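Local coordinates for protein sortase (Streptomyces avermitilis, PDB 5GO5) that probably acts as a housekeeping class E cysteine transpeptidase, a calcium-independent sortase thought to join sorting-signal proteins to the cell wall, at residues A52-P57 / F61-P66; G136-V141 / P152-Y157. All coordinates share one frame; numbering follows the deposited sequence.

Contact 1 comes first along the chain and is complete before contact 2 begins. Their centres lie 23 Å apart on opposite sides of the chain's centre, and their nearest atoms stay about 10 Å from each other, so they do not touch. Both reach the same mixed sheet of the sortase beta-barrel fold: 52-57 and 61-66 belong to the hairpin of strands 50-55 and 65-69, whereas 136-141 spans the end of the long strand 127-140, and the loop leading to strand 162-167 contains 152-157. Contact 1 is therefore a strand pairing inside the barrel wall, and contact 2 fastens a connecting loop to one of its strands.

Contact 1. Residues A52-P57 / F61-P66; sequences AVMYIP and FTWNKP
The indole of Trp63, coming from the loop just before strand 65-69, lies along Met54 and Ile56, its six-membered ring meeting the backbone of 54-56 and the side chains of those two residues. The hairpin joins strands 50-55 and 65-69 of the sortase beta barrel; its antiparallel course is evident from end-to-end directions 160° apart. Met54 and Lys65 form a hydrogen-bonded pair: Met54 N donates to Lys65 O at 2.8 Å and Lys65 N to Met54 O at 3.0 Å, the first nearly straight, at 174°. Val53 and Pro66 are the adjoining non-hydrogen-bonded pair.

Past the Met54-Lys65 pair a water mediates between the two segments, donating to Trp63 O and accepting a weak bond from Ile56 N. With CG anti to the backbone N (chi1 -169°), the indole runs beside Met54 and Ile56. Met54 CG lies in plane at its edge, SD makes an edge-on Met-aromatic contact 5.3 Å from the six-membered centroid, and Ile56 CG1 comes to 3.8 Å from Trp63 CZ3. Lys65 CG lies over one indole face, while Trp63 NE1 is held by Pro107 O. Met54 and Ile56 also meet Leu166 of strand 162-167. On the other side of the hairpin Tyr55 CE2 approaches Asn64 CB to 3.5 Å, and Asn64 ND2 bonds Thr62 O at 2.8 Å.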
loop_
_atom_site.group_PDB
_atom_site.type_symbol
_atom_site.label_atom_id
_atom_site.label_comp_id
_atom_site.label_asym_id
_atom_site.label_seq_id
_atom_site.Cartn_x
_atom_site.Cartn_y
_atom_site.Cartn_z
ATOM N N ALA A 52 10.107 1.721 -4.981
ATOM C CA ALA A 52 9.447 2.870 -4.456
ATOM C C ALA A 52 9.666 2.955 -2.987
ATOM O O ALA A 52 10.161 2.012 -2.340
ATOM C CB ALA A 52 7.937 2.866 -4.786
ATOM N N VAL A 53 9.333 4.116 -2.418
ATOM C CA VAL A 53 9.309 4.269 -0.974
ATOM C C VAL A 53 7.902 4.718 -0.569
ATOM O O VAL A 53 7.323 5.595 -1.251
ATOM C CB VAL A 53 10.328 5.329 -0.465
ATOM C CG1 VAL A 53 10.282 5.465 1.026
ATOM C CG2 VAL A 53 11.727 5.000 -0.940
ATOM N N MET A 54 7.417 4.156 0.538
ATOM C CA MET A 54 6.117 4.474 1.092
ATOM C C MET A 54 6.254 5.246 2.388
ATOM O O MET A 54 7.065 4.908 3.239
ATOM C CB MET A 54 5.291 3.205 1.314
ATOM C CG MET A 54 3.819 3.449 1.663
ATOM S SD MET A 54 2.876 1.932 2.005
ATOM C CE MET A 54 2.889 1.135 0.410
ATOM N N TYR A 55 5.360 6.215 2.549
ATOM C CA TYR A 55 5.177 6.979 3.766
ATOM C C TYR A 55 3.692 6.980 4.126
ATOM O O TYR A 55 2.850 7.127 3.249
ATOM C CB TYR A 55 5.605 8.440 3.519
ATOM C CG TYR A 55 7.039 8.611 3.049
ATOM C CD1 TYR A 55 7.405 8.469 1.701
ATOM C CD2 TYR A 55 8.088 8.883 3.992
ATOM C CE1 TYR A 55 8.730 8.591 1.289
ATOM C CE2 TYR A 55 9.378 9.012 3.570
ATOM C CZ TYR A 55 9.725 8.848 2.238
ATOM O OH TYR A 55 11.018 8.965 1.830
ATOM N N ILE A 56 3.370 6.845 5.408
ATOM C CA ILE A 56 1.991 6.896 5.886
ATOM C C ILE A 56 2.003 7.748 7.150
ATOM O O ILE A 56 2.398 7.254 8.184
ATOM C CB ILE A 56 1.436 5.517 6.176
ATOM C CG1 ILE A 56 1.506 4.630 4.911
ATOM C CG2 ILE A 56 0.004 5.603 6.648
ATOM C CD1 ILE A 56 1.092 3.195 5.150
ATOM N N PRO A 57 1.591 8.998 7.028
ATOM C CA PRO A 57 1.658 9.912 8.197
ATOM C C PRO A 57 1.008 9.335 9.476
ATOM O O PRO A 57 1.545 9.502 10.580
ATOM C CB PRO A 57 0.961 11.134 7.657
ATOM C CG PRO A 57 1.371 11.211 6.225
ATOM C CD PRO A 57 1.369 9.751 5.782
ATOM N N PHE A 61 5.600 10.313 11.507
ATOM C CA PHE A 61 6.337 11.162 10.572
ATOM C C PHE A 61 7.567 10.478 10.014
ATOM O O PHE A 61 7.943 10.712 8.878
ATOM C CB PHE A 61 6.788 12.505 11.259
ATOM C CG PHE A 61 7.523 13.444 10.347
ATOM C CD1 PHE A 61 6.847 14.155 9.361
ATOM C CD2 PHE A 61 8.899 13.566 10.417
ATOM C CE1 PHE A 61 7.518 15.025 8.521
ATOM C CE2 PHE A 61 9.587 14.406 9.555
ATOM C CZ PHE A 61 8.903 15.142 8.603
ATOM N N THR A 62 8.261 9.706 10.836
ATOM C CA THR A 62 9.496 9.083 10.365
ATOM C C THR A 62 9.250 7.686 9.774
ATOM O O THR A 62 10.210 6.956 9.463
ATOM C CB THR A 62 10.572 9.002 11.455
ATOM O OG1 THR A 62 10.143 8.140 12.499
ATOM C CG2 THR A 62 10.877 10.395 11.990
ATOM N N TRP A 63 7.994 7.273 9.666
ATOM C CA TRP A 63 7.740 5.936 9.079
ATOM C C TRP A 63 8.020 6.027 7.576
ATOM O O TRP A 63 7.470 6.874 6.868
ATOM C CB TRP A 63 6.325 5.512 9.354
ATOM C CG TRP A 63 5.994 4.077 9.052
ATOM C CD1 TRP A 63 5.860 3.069 9.942
ATOM C CD2 TRP A 63 5.549 3.558 7.767
ATOM N NE1 TRP A 63 5.403 1.921 9.291
ATOM C CE2 TRP A 63 5.220 2.202 7.961
ATOM C CE3 TRP A 63 5.438 4.108 6.486
ATOM C CZ2 TRP A 63 4.729 1.383 6.917
ATOM C CZ3 TRP A 63 4.971 3.297 5.441
ATOM C CH2 TRP A 63 4.601 1.957 5.680
ATOM N N ASN A 64 8.919 5.156 7.103
ATOM C CA ASN A 64 9.332 5.172 5.703
ATOM C C ASN A 64 9.809 3.749 5.362
ATOM O O ASN A 64 10.680 3.217 6.036
ATOM C CB ASN A 64 10.409 6.237 5.417
ATOM C CG ASN A 64 11.767 5.928 6.065
ATOM O OD1 ASN A 64 12.689 5.517 5.384
ATOM N ND2 ASN A 64 11.854 6.065 7.366
ATOM N N LYS A 65 9.227 3.141 4.339
ATOM C CA LYS A 65 9.548 1.756 4.009
ATOM C C LYS A 65 9.768 1.591 2.544
ATOM O O LYS A 65 9.018 2.164 1.702
ATOM C CB LYS A 65 8.427 0.803 4.420
ATOM C CG LYS A 65 8.001 0.891 5.884
ATOM C CD LYS A 65 9.075 0.467 6.854
ATOM C CE LYS A 65 8.665 0.878 8.236
ATOM N NZ LYS A 65 9.694 0.393 9.209
ATOM N N PRO A 66 10.782 0.798 2.179
ATOM C CA PRO A 66 10.960 0.481 0.803
ATOM C C PRO A 66 9.889 -0.524 0.346
ATOM O O PRO A 66 9.463 -1.366 1.136
ATOM C CB PRO A 66 12.347 -0.196 0.777
ATOM C CG PRO A 66 12.405 -0.878 2.091
ATOM C CD PRO A 66 11.711 0.025 3.049
HETATM O O HOH W 1 5.265 8.364 7.247
#

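Contact 2. Residues G136-V141 / P152-Y157; sequences GPYKTV and PRKSGY
The end of strand 127-140 meets the connection to strand 162-167 here, through Tyr138 on the strand and Lys154 on the loop of the sortase fold. The backbones stay well apart, with the nearest CA atoms, those of Tyr138 and Lys154, 8.7 Å from each other, and the contact buries just 119 Å². Side chains therefore bridge the gap. Lys154 NZ donates to Tyr138 OH at 2.7 Å, arriving in the plane of the phenol at its edge. The lysine gets there by leaving its backbone with CG anti to the carbonyl carbon (chi1 -61°) and then running extended through chi4. It crosses the tyrosine at about a right angle, and its CD lies against the end of the phenol, 3.2 Å from Tyr138 OH and 3.5 Å from Tyr138 CE2.

The loop has its own internal bracing. Pro152 O accepts from both Ser155 N, at 3.0 Å, and Ser155 OG, at 2.6 Å; the hydroxyl lies in the carbonyl plane on a lone pair. Ser155 OG in turn accepts from Tyr157 N at 3.1 Å, a nearly straight bond (164°) that defines an ST turn. Trp182 of strand 178-190 packs against Pro152, Lys154 and Ser155.

Lys154 NZ also forms a salt bridge with Asp144 OD2, the same carboxylate oxygen that Thr140 OG1 hydrogen-bonds. The ammonium is thus shared between a phenol and a carboxylate, a setting that would favour its charged form and probably polarise the Tyr138 O-H, making it a stronger donor.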
loop_
_atom_site.group_PDB
_atom_site.type_symbol
_atom_site.label_atom_id
_atom_site.label_comp_id
_atom_site.label_asym_id
_atom_site.label_seq_id
_atom_site.Cartn_x
_atom_site.Cartn_y
_atom_site.Cartn_z
ATOM N N GLY A 136 -11.800 0.348 5.240
ATOM C CA GLY A 136 -11.022 -0.451 6.160
ATOM C C GLY A 136 -10.564 0.387 7.347
ATOM O O GLY A 136 -10.907 1.596 7.420
ATOM N N PRO A 137 -9.775 -0.196 8.251
ATOM C CA PRO A 137 -9.273 -1.554 8.147
ATOM C C PRO A 137 -10.349 -2.618 8.250
ATOM O O PRO A 137 -11.241 -2.535 9.127
ATOM C CB PRO A 137 -8.301 -1.676 9.312
ATOM C CG PRO A 137 -7.898 -0.313 9.602
ATOM C CD PRO A 137 -9.104 0.525 9.333
ATOM N N TYR A 138 -10.248 -3.603 7.369
ATOM C CA TYR A 138 -11.237 -4.650 7.190
ATOM C C TYR A 138 -10.589 -5.960 7.561
ATOM O O TYR A 138 -9.537 -6.314 7.035
ATOM C CB TYR A 138 -11.767 -4.637 5.756
ATOM C CG TYR A 138 -12.615 -5.849 5.415
ATOM C CD1 TYR A 138 -13.913 -5.996 5.918
ATOM C CD2 TYR A 138 -12.109 -6.873 4.621
ATOM C CE1 TYR A 138 -14.675 -7.133 5.623
ATOM C CE2 TYR A 138 -12.881 -8.000 4.317
ATOM C CZ TYR A 138 -14.148 -8.125 4.839
ATOM O OH TYR A 138 -14.875 -9.270 4.509
ATOM N N LYS A 139 -11.246 -6.711 8.456
ATOM C CA LYS A 139 -10.707 -7.941 8.947
ATOM C C LYS A 139 -11.127 -9.072 8.024
ATOM O O LYS A 139 -12.319 -9.257 7.726
ATOM C CB LYS A 139 -11.195 -8.172 10.385
ATOM C CG LYS A 139 -10.521 -9.295 11.129
ATOM C CD LYS A 139 -11.040 -9.385 12.580
ATOM C CE LYS A 139 -10.353 -8.400 13.509
ATOM N N THR A 140 -10.165 -9.826 7.538
ATOM C CA THR A 140 -10.511 -10.984 6.760
ATOM C C THR A 140 -9.573 -12.153 6.929
ATOM O O THR A 140 -8.735 -12.144 7.801
ATOM C CB THR A 140 -10.702 -10.623 5.295
ATOM O OG1 THR A 140 -11.348 -11.728 4.636
ATOM C CG2 THR A 140 -9.350 -10.228 4.625
ATOM N N VAL A 141 -9.808 -13.192 6.146
ATOM C CA VAL A 141 -9.022 -14.404 6.264
ATOM C C VAL A 141 -7.915 -14.455 5.219
ATOM O O VAL A 141 -8.031 -13.873 4.129
ATOM C CB VAL A 141 -9.896 -15.685 6.246
ATOM C CG1 VAL A 141 -10.744 -15.742 7.511
ATOM C CG2 VAL A 141 -10.749 -15.782 4.992
ATOM N N PRO A 152 -11.985 -4.655 -6.216
ATOM C CA PRO A 152 -12.349 -5.671 -5.217
ATOM C C PRO A 152 -13.760 -5.513 -4.678
ATOM O O PRO A 152 -14.159 -4.410 -4.324
ATOM C CB PRO A 152 -11.374 -5.416 -4.059
ATOM C CG PRO A 152 -10.298 -4.609 -4.641
ATOM C CD PRO A 152 -10.877 -3.789 -5.754
ATOM N N ARG A 153 -14.517 -6.609 -4.635
ATOM C CA ARG A 153 -15.895 -6.584 -4.118
ATOM C C ARG A 153 -16.049 -5.909 -2.750
ATOM O O ARG A 153 -16.969 -5.102 -2.525
ATOM C CB ARG A 153 -16.438 -8.023 -4.047
ATOM C CG ARG A 153 -17.751 -8.192 -3.285
ATOM C CD ARG A 153 -18.333 -9.569 -3.574
ATOM N NE ARG A 153 -17.491 -10.637 -3.017
ATOM C CZ ARG A 153 -17.556 -11.097 -1.763
ATOM N NH1 ARG A 153 -18.421 -10.605 -0.871
ATOM N NH2 ARG A 153 -16.737 -12.075 -1.389
ATOM N N LYS A 154 -15.121 -6.192 -1.847
ATOM C CA LYS A 154 -15.227 -5.653 -0.502
ATOM C C LYS A 154 -14.715 -4.214 -0.340
ATOM O O LYS A 154 -14.921 -3.584 0.716
ATOM C CB LYS A 154 -14.545 -6.592 0.483
ATOM C CG LYS A 154 -15.201 -7.968 0.476
ATOM C CD LYS A 154 -14.474 -8.929 1.371
ATOM C CE LYS A 154 -15.212 -10.255 1.496
ATOM N NZ LYS A 154 -14.497 -11.075 2.487
ATOM N N SER A 155 -14.092 -3.672 -1.379
ATOM C CA SER A 155 -13.622 -2.287 -1.279
ATOM C C SER A 155 -14.728 -1.255 -1.257
ATOM O O SER A 155 -14.481 -0.109 -0.874
ATOM C CB SER A 155 -12.686 -1.980 -2.427
ATOM O OG SER A 155 -13.388 -2.016 -3.685
ATOM N N GLY A 156 -15.903 -1.602 -1.799
ATOM C CA GLY A 156 -16.923 -0.611 -2.040
ATOM C C GLY A 156 -16.821 0.098 -3.363
ATOM O O GLY A 156 -17.755 0.814 -3.733
ATOM N N TYR A 157 -15.717 -0.068 -4.109
ATOM C CA TYR A 157 -15.608 0.596 -5.361
ATOM C C TYR A 157 -16.499 -0.177 -6.349
ATOM O O TYR A 157 -16.629 -1.407 -6.272
ATOM C CB TYR A 157 -14.177 0.589 -5.914
ATOM C CG TYR A 157 -13.157 1.273 -4.985
ATOM C CD1 TYR A 157 -13.385 2.553 -4.485
ATOM C CD2 TYR A 157 -11.970 0.648 -4.646
ATOM C CE1 TYR A 157 -12.465 3.153 -3.634
ATOM C CE2 TYR A 157 -11.039 1.262 -3.825
ATOM C CZ TYR A 157 -11.299 2.497 -3.323
ATOM O OH TYR A 157 -10.354 3.111 -2.499
#